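Local coordinates for protein butyryl-CoA dehydrogenase (Marinomonas mediterranea, PDB 6CXT) that belongs to the acyl-CoA dehydrogenase family of flavoproteins and binds flavin-adenine dinucleotide, at residues Asp146-Gly160 and Ala207-Lys221. Sequence-based numbering, arbitrary orientation.
Sequences DYYVLNGGKSYVTNG and APLNQVFFDNCTIHK. With FAD (flavin-adenine dinucleotide), chain D.
Lys-154 and Val-212 exchange two nearly straight backbone hydrogen bonds, Lys-154 N to Val-212 O at 2.7 Å and Val-212 N to Lys-154 O at 2.9 Å, at the middle of a long antiparallel pair in the beta-sheet middle domain of the acyl-CoA dehydrogenase fold. Like pairing joins Tyr-148 to Ile-219 and Leu-150 to Cys-217, but two beta bulges interrupt the register. At the first, a G1 bulge, Asn-216 and Cys-217 both face Leu-150. Asn-151 OD1 accepts from Asn-216 N, 2.9 Å away and in the amide plane; a first torsion of -152°, roughly trans to the amide N, swings this oxygen across to the neighbouring strand, and a water links it to Asp-215 OD1. Gly-152 follows with backbone angles that call for glycine, and the ring of Phe-213 covers its peptide with one face.

The second bulge lies between Lys-154 and Val-157, beside the flavin. There Thr-158 N bonds FAD O4 at 2.9 Å and its hydroxyl OG1 donates to FAD N5 at 2.7 Å; a water donating to OG1 also reaches Ala-207 O. Leu-209 CD1 lies 3.6 Å from Thr-158 OG1 and also nears the flavin. Val-157 O accepts from Gly-160 N, closing a type II turn, and from Asn-210 N across the strands, on opposite faces of its plane.

At the far end His-220 turns its ring edge onto one face of Tyr-147, planes 83° apart, and Asp-146 OD1 forms a long salt bridge with Lys-221 NZ, 3.5 Å, near solvent. Inside, Leu-150 CD1 meets Ile-219 CD1 at 3.9 Å, and Val-157 packs on Val-212; buried Lys-154 is satisfied by a salt bridge to Glu-127. The chemistry thus divides: polar and aromatic groups finish the exposed end, mostly apolar side chains line the Leu-150 face, and a backbone N-H plus a hydroxyl hold the flavin edge.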
# COMPACT_ATOMS: atom_id res chain seq x y z
N ASP B 146 -51.22 -12.96 21.32
CA ASP B 146 -50.01 -13.66 21.78
C ASP B 146 -49.01 -14.00 20.64
O ASP B 146 -48.12 -14.83 20.82
CB ASP B 146 -50.39 -14.97 22.47
CG ASP B 146 -50.80 -14.79 23.94
OD1 ASP B 146 -50.90 -13.65 24.44
OD2 ASP B 146 -51.02 -15.83 24.59
N TYR B 147 -49.19 -13.39 19.48
CA TYR B 147 -48.44 -13.81 18.26
C TYR B 147 -47.92 -12.58 17.57
O TYR B 147 -48.42 -11.47 17.77
CB TYR B 147 -49.32 -14.63 17.28
CG TYR B 147 -49.76 -15.93 17.85
CD1 TYR B 147 -50.93 -16.03 18.67
CD2 TYR B 147 -49.01 -17.09 17.62
CE1 TYR B 147 -51.30 -17.25 19.24
CE2 TYR B 147 -49.38 -18.31 18.17
CZ TYR B 147 -50.53 -18.38 18.98
OH TYR B 147 -50.84 -19.61 19.48
N TYR B 148 -46.90 -12.79 16.73
CA TYR B 148 -46.45 -11.73 15.85
C TYR B 148 -46.58 -12.21 14.45
O TYR B 148 -46.42 -13.39 14.23
CB TYR B 148 -44.98 -11.42 16.12
CG TYR B 148 -44.76 -10.53 17.30
CD1 TYR B 148 -44.81 -9.14 17.16
CD2 TYR B 148 -44.49 -11.08 18.55
CE1 TYR B 148 -44.58 -8.31 18.25
CE2 TYR B 148 -44.24 -10.26 19.65
CZ TYR B 148 -44.30 -8.89 19.50
OH TYR B 148 -44.07 -8.10 20.61
N VAL B 149 -46.94 -11.32 13.55
CA VAL B 149 -47.01 -11.62 12.14
C VAL B 149 -45.82 -10.91 11.48
O VAL B 149 -45.72 -9.66 11.52
CB VAL B 149 -48.36 -11.16 11.56
CG1 VAL B 149 -48.47 -11.34 10.05
CG2 VAL B 149 -49.50 -11.91 12.28
N LEU B 150 -44.98 -11.70 10.80
CA LEU B 150 -43.72 -11.21 10.20
C LEU B 150 -43.88 -11.18 8.70
O LEU B 150 -44.40 -12.13 8.08
CB LEU B 150 -42.56 -12.11 10.61
CG LEU B 150 -41.79 -11.73 11.87
CD1 LEU B 150 -42.58 -11.96 13.18
CD2 LEU B 150 -40.46 -12.48 11.92
N ASN B 151 -43.46 -10.06 8.11
CA ASN B 151 -43.58 -9.89 6.73
C ASN B 151 -42.34 -9.21 6.13
O ASN B 151 -42.04 -8.08 6.50
CB ASN B 151 -44.80 -9.04 6.47
CG ASN B 151 -45.40 -9.33 5.14
OD1 ASN B 151 -45.97 -10.41 4.91
ND2 ASN B 151 -45.26 -8.38 4.22
N GLY B 152 -41.66 -9.86 5.19
CA GLY B 152 -40.57 -9.15 4.45
C GLY B 152 -39.59 -10.15 3.84
O GLY B 152 -39.67 -11.36 4.12
N GLY B 153 -38.67 -9.65 3.00
CA GLY B 153 -37.58 -10.48 2.38
C GLY B 153 -36.22 -10.21 3.05
O GLY B 153 -35.94 -9.08 3.46
N LYS B 154 -35.41 -11.24 3.21
CA LYS B 154 -34.08 -11.11 3.76
C LYS B 154 -33.17 -11.59 2.61
O LYS B 154 -33.46 -12.63 1.98
CB LYS B 154 -33.92 -11.91 5.06
CG LYS B 154 -34.68 -11.32 6.28
CD LYS B 154 -34.39 -9.82 6.50
CE LYS B 154 -34.79 -9.36 7.91
NZ LYS B 154 -34.49 -7.89 8.07
N SER B 155 -32.12 -10.84 2.29
CA SER B 155 -31.55 -11.04 0.95
C SER B 155 -30.28 -11.96 0.84
O SER B 155 -30.04 -12.59 -0.23
CB SER B 155 -31.35 -9.69 0.29
OG SER B 155 -30.46 -9.03 1.17
N TYR B 156 -29.52 -12.08 1.93
CA TYR B 156 -28.23 -12.82 1.88
C TYR B 156 -28.14 -13.61 3.16
O TYR B 156 -27.45 -13.22 4.10
CB TYR B 156 -27.04 -11.85 1.84
CG TYR B 156 -27.06 -10.99 0.63
CD1 TYR B 156 -26.90 -11.56 -0.66
CD2 TYR B 156 -27.26 -9.61 0.73
CE1 TYR B 156 -26.95 -10.77 -1.78
CE2 TYR B 156 -27.32 -8.80 -0.41
CZ TYR B 156 -27.14 -9.40 -1.65
OH TYR B 156 -27.18 -8.70 -2.82
N VAL B 157 -28.88 -14.70 3.23
CA VAL B 157 -28.90 -15.47 4.46
C VAL B 157 -27.95 -16.66 4.35
O VAL B 157 -28.24 -17.61 3.60
CB VAL B 157 -30.36 -15.92 4.74
CG1 VAL B 157 -30.43 -16.64 6.06
CG2 VAL B 157 -31.25 -14.63 4.80
N THR B 158 -26.86 -16.63 5.14
CA THR B 158 -25.96 -17.76 5.20
C THR B 158 -26.70 -18.92 5.90
O THR B 158 -27.37 -18.70 6.94
CB THR B 158 -24.67 -17.36 5.95
OG1 THR B 158 -23.91 -16.47 5.10
CG2 THR B 158 -23.82 -18.58 6.27
N ASN B 159 -26.60 -20.13 5.34
CA ASN B 159 -27.36 -21.27 5.81
C ASN B 159 -28.86 -21.17 5.49
O ASN B 159 -29.63 -21.97 6.04
CB ASN B 159 -27.20 -21.50 7.33
CG ASN B 159 -25.75 -21.70 7.75
OD1 ASN B 159 -24.90 -22.06 6.92
ND2 ASN B 159 -25.46 -21.47 9.01
N GLY B 160 -29.26 -20.23 4.64
CA GLY B 160 -30.69 -20.03 4.31
C GLY B 160 -31.40 -21.34 3.94
O GLY B 160 -32.50 -21.68 4.51
N ALA B 207 -20.95 -22.94 2.34
CA ALA B 207 -21.85 -22.14 3.20
C ALA B 207 -22.95 -21.65 2.27
O ALA B 207 -22.73 -20.75 1.48
CB ALA B 207 -21.11 -20.96 3.85
N PRO B 208 -24.17 -22.22 2.37
CA PRO B 208 -25.23 -21.76 1.48
C PRO B 208 -25.52 -20.29 1.70
O PRO B 208 -25.43 -19.82 2.85
CB PRO B 208 -26.47 -22.56 1.96
CG PRO B 208 -25.92 -23.71 2.65
CD PRO B 208 -24.64 -23.24 3.32
N LEU B 209 -25.87 -19.58 0.64
CA LEU B 209 -26.30 -18.17 0.76
C LEU B 209 -27.62 -18.06 -0.00
O LEU B 209 -27.72 -18.40 -1.17
CB LEU B 209 -25.23 -17.20 0.17
CG LEU B 209 -25.48 -15.73 0.48
CD1 LEU B 209 -25.44 -15.41 1.97
CD2 LEU B 209 -24.44 -14.86 -0.24
N ASN B 210 -28.65 -17.51 0.65
CA ASN B 210 -29.96 -17.54 0.01
C ASN B 210 -30.82 -16.31 0.30
O ASN B 210 -30.74 -15.72 1.38
CB ASN B 210 -30.79 -18.74 0.59
CG ASN B 210 -30.04 -20.04 0.57
OD1 ASN B 210 -29.30 -20.33 1.50
ND2 ASN B 210 -30.25 -20.84 -0.48
N GLN B 211 -31.71 -16.03 -0.63
CA GLN B 211 -32.83 -15.11 -0.36
C GLN B 211 -33.90 -15.92 0.45
O GLN B 211 -34.17 -17.09 0.13
CB GLN B 211 -33.39 -14.66 -1.69
CG GLN B 211 -34.35 -13.50 -1.56
CD GLN B 211 -34.43 -12.76 -2.85
OE1 GLN B 211 -34.83 -13.31 -3.88
NE2 GLN B 211 -34.00 -11.50 -2.83
N VAL B 212 -34.47 -15.27 1.47
CA VAL B 212 -35.52 -15.90 2.29
C VAL B 212 -36.63 -14.86 2.37
O VAL B 212 -36.34 -13.68 2.65
CB VAL B 212 -35.07 -16.29 3.71
CG1 VAL B 212 -36.23 -17.04 4.44
CG2 VAL B 212 -33.82 -17.21 3.69
N PHE B 213 -37.86 -15.28 2.04
CA PHE B 213 -39.04 -14.38 2.11
C PHE B 213 -39.99 -14.86 3.24
O PHE B 213 -40.16 -16.07 3.45
CB PHE B 213 -39.76 -14.22 0.75
CG PHE B 213 -40.71 -13.02 0.73
CD1 PHE B 213 -40.24 -11.73 0.41
CD2 PHE B 213 -42.09 -13.16 1.09
CE1 PHE B 213 -41.12 -10.61 0.43
CE2 PHE B 213 -42.96 -12.04 1.11
CZ PHE B 213 -42.47 -10.77 0.78
N PHE B 214 -40.53 -13.90 3.99
CA PHE B 214 -41.46 -14.20 5.09
C PHE B 214 -42.76 -13.55 4.67
O PHE B 214 -42.87 -12.31 4.61
CB PHE B 214 -40.91 -13.65 6.39
CG PHE B 214 -39.61 -14.27 6.81
CD1 PHE B 214 -39.57 -15.47 7.53
CD2 PHE B 214 -38.39 -13.65 6.47
CE1 PHE B 214 -38.38 -16.07 7.94
CE2 PHE B 214 -37.17 -14.25 6.88
CZ PHE B 214 -37.15 -15.45 7.60
N ASP B 215 -43.70 -14.39 4.26
CA ASP B 215 -45.00 -13.93 3.76
C ASP B 215 -46.02 -14.19 4.87
O ASP B 215 -46.50 -15.34 5.02
CB ASP B 215 -45.36 -14.69 2.48
CG ASP B 215 -46.77 -14.38 1.96
OD1 ASP B 215 -47.39 -13.40 2.35
OD2 ASP B 215 -47.24 -15.15 1.10
N ASN B 216 -46.30 -13.14 5.67
CA ASN B 216 -47.27 -13.25 6.78
C ASN B 216 -47.05 -14.48 7.61
O ASN B 216 -47.90 -15.36 7.72
CB ASN B 216 -48.73 -13.17 6.24
CG ASN B 216 -49.09 -11.75 5.77
OD1 ASN B 216 -48.87 -10.75 6.49
ND2 ASN B 216 -49.62 -11.65 4.56
N CYS B 217 -45.86 -14.56 8.20
CA CYS B 217 -45.49 -15.68 9.01
C CYS B 217 -45.97 -15.33 10.40
O CYS B 217 -45.59 -14.28 10.94
CB CYS B 217 -43.95 -15.85 9.04
SG CYS B 217 -43.39 -16.47 7.45
N THR B 218 -46.76 -16.24 10.98
CA THR B 218 -47.23 -16.10 12.35
C THR B 218 -46.43 -16.87 13.31
O THR B 218 -46.29 -18.10 13.22
CB THR B 218 -48.75 -16.48 12.41
OG1 THR B 218 -49.40 -15.54 11.57
CG2 THR B 218 -49.27 -16.40 13.83
N ILE B 219 -45.88 -16.17 14.30
CA ILE B 219 -45.17 -16.92 15.33
C ILE B 219 -45.60 -16.49 16.74
O ILE B 219 -45.95 -15.31 16.96
CB ILE B 219 -43.61 -16.74 15.23
CG1 ILE B 219 -43.28 -15.25 15.31
CG2 ILE B 219 -43.06 -17.29 13.89
CD1 ILE B 219 -41.80 -15.01 15.46
N HIS B 220 -45.50 -17.42 17.68
CA HIS B 220 -45.86 -17.13 19.05
C HIS B 220 -44.84 -16.16 19.64
O HIS B 220 -43.66 -16.23 19.32
CB HIS B 220 -45.89 -18.40 19.88
CG HIS B 220 -46.53 -18.20 21.21
ND1 HIS B 220 -45.81 -18.07 22.37
CD2 HIS B 220 -47.83 -18.04 21.56
CE1 HIS B 220 -46.63 -17.86 23.38
NE2 HIS B 220 -47.87 -17.84 22.92
N LYS B 221 -45.31 -15.27 20.50
CA LYS B 221 -44.45 -14.28 21.14
C LYS B 221 -43.30 -14.88 21.95
O LYS B 221 -42.30 -14.20 22.11
CB LYS B 221 -45.27 -13.32 22.02
CG LYS B 221 -45.79 -13.99 23.29
CD LYS B 221 -46.54 -13.00 24.15
CE LYS B 221 -47.12 -13.71 25.36
NZ LYS B 221 -47.92 -12.74 26.14
PA FAD D . -23.79 -1.91 0.76
O1A FAD D . -24.15 -1.71 2.21
O2A FAD D . -24.68 -1.55 -0.42
O5B FAD D . -22.30 -1.28 0.53
C5B FAD D . -21.72 -1.11 -0.78
C4B FAD D . -20.43 -0.31 -0.55
O4B FAD D . -20.75 0.96 0.09
C3B FAD D . -19.47 -1.05 0.38
O3B FAD D . -18.17 -0.69 -0.09
C2B FAD D . -19.70 -0.36 1.74
O2B FAD D . -18.60 -0.49 2.66
C1B FAD D . -20.02 1.10 1.30
N9A FAD D . -20.75 1.78 2.39
C8A FAD D . -22.04 1.57 2.77
N7A FAD D . -22.32 2.32 3.89
C5A FAD D . -21.20 3.00 4.24
C6A FAD D . -20.78 3.96 5.29
N6A FAD D . -21.64 4.37 6.29
N1A FAD D . -19.49 4.41 5.25
C2A FAD D . -18.58 4.02 4.29
N3A FAD D . -18.92 3.16 3.30
C4A FAD D . -20.17 2.63 3.23
N1 FAD D . -26.37 -10.90 5.89
C2 FAD D . -27.20 -11.51 6.82
O2 FAD D . -28.15 -10.80 7.26
N3 FAD D . -27.05 -12.80 7.24
C4 FAD D . -26.10 -13.59 6.72
O4 FAD D . -25.99 -14.75 7.11
C4X FAD D . -25.16 -13.02 5.70
N5 FAD D . -24.19 -13.74 5.10
C5X FAD D . -23.39 -13.24 4.12
C6 FAD D . -22.41 -14.09 3.55
C7 FAD D . -21.58 -13.59 2.52
C7M FAD D . -20.57 -14.52 1.89
C8 FAD D . -21.73 -12.21 2.05
C8M FAD D . -20.84 -11.67 0.97
C9 FAD D . -22.68 -11.34 2.63
C9A FAD D . -23.51 -11.83 3.66
N10 FAD D . -24.52 -11.02 4.27
C10 FAD D . -25.35 -11.60 5.29
C1' FAD D . -24.74 -9.64 3.86
C2' FAD D . -23.59 -8.76 4.41
O2' FAD D . -23.64 -8.57 5.84
C3' FAD D . -23.56 -7.46 3.62
O3' FAD D . -23.18 -7.82 2.28
C4' FAD D . -22.74 -6.29 4.18
O4' FAD D . -23.34 -5.79 5.41
C5' FAD D . -22.67 -5.13 3.17
O5' FAD D . -24.00 -4.83 2.75
P FAD D . -24.30 -4.71 1.21
O1P FAD D . -25.77 -4.33 1.00
O2P FAD D . -23.85 -5.93 0.42
O3P FAD D . -23.43 -3.48 0.64
O HOH W 1 -46.79 -10.87 2.37
O HOH W 2 -22.87 -17.91 2.81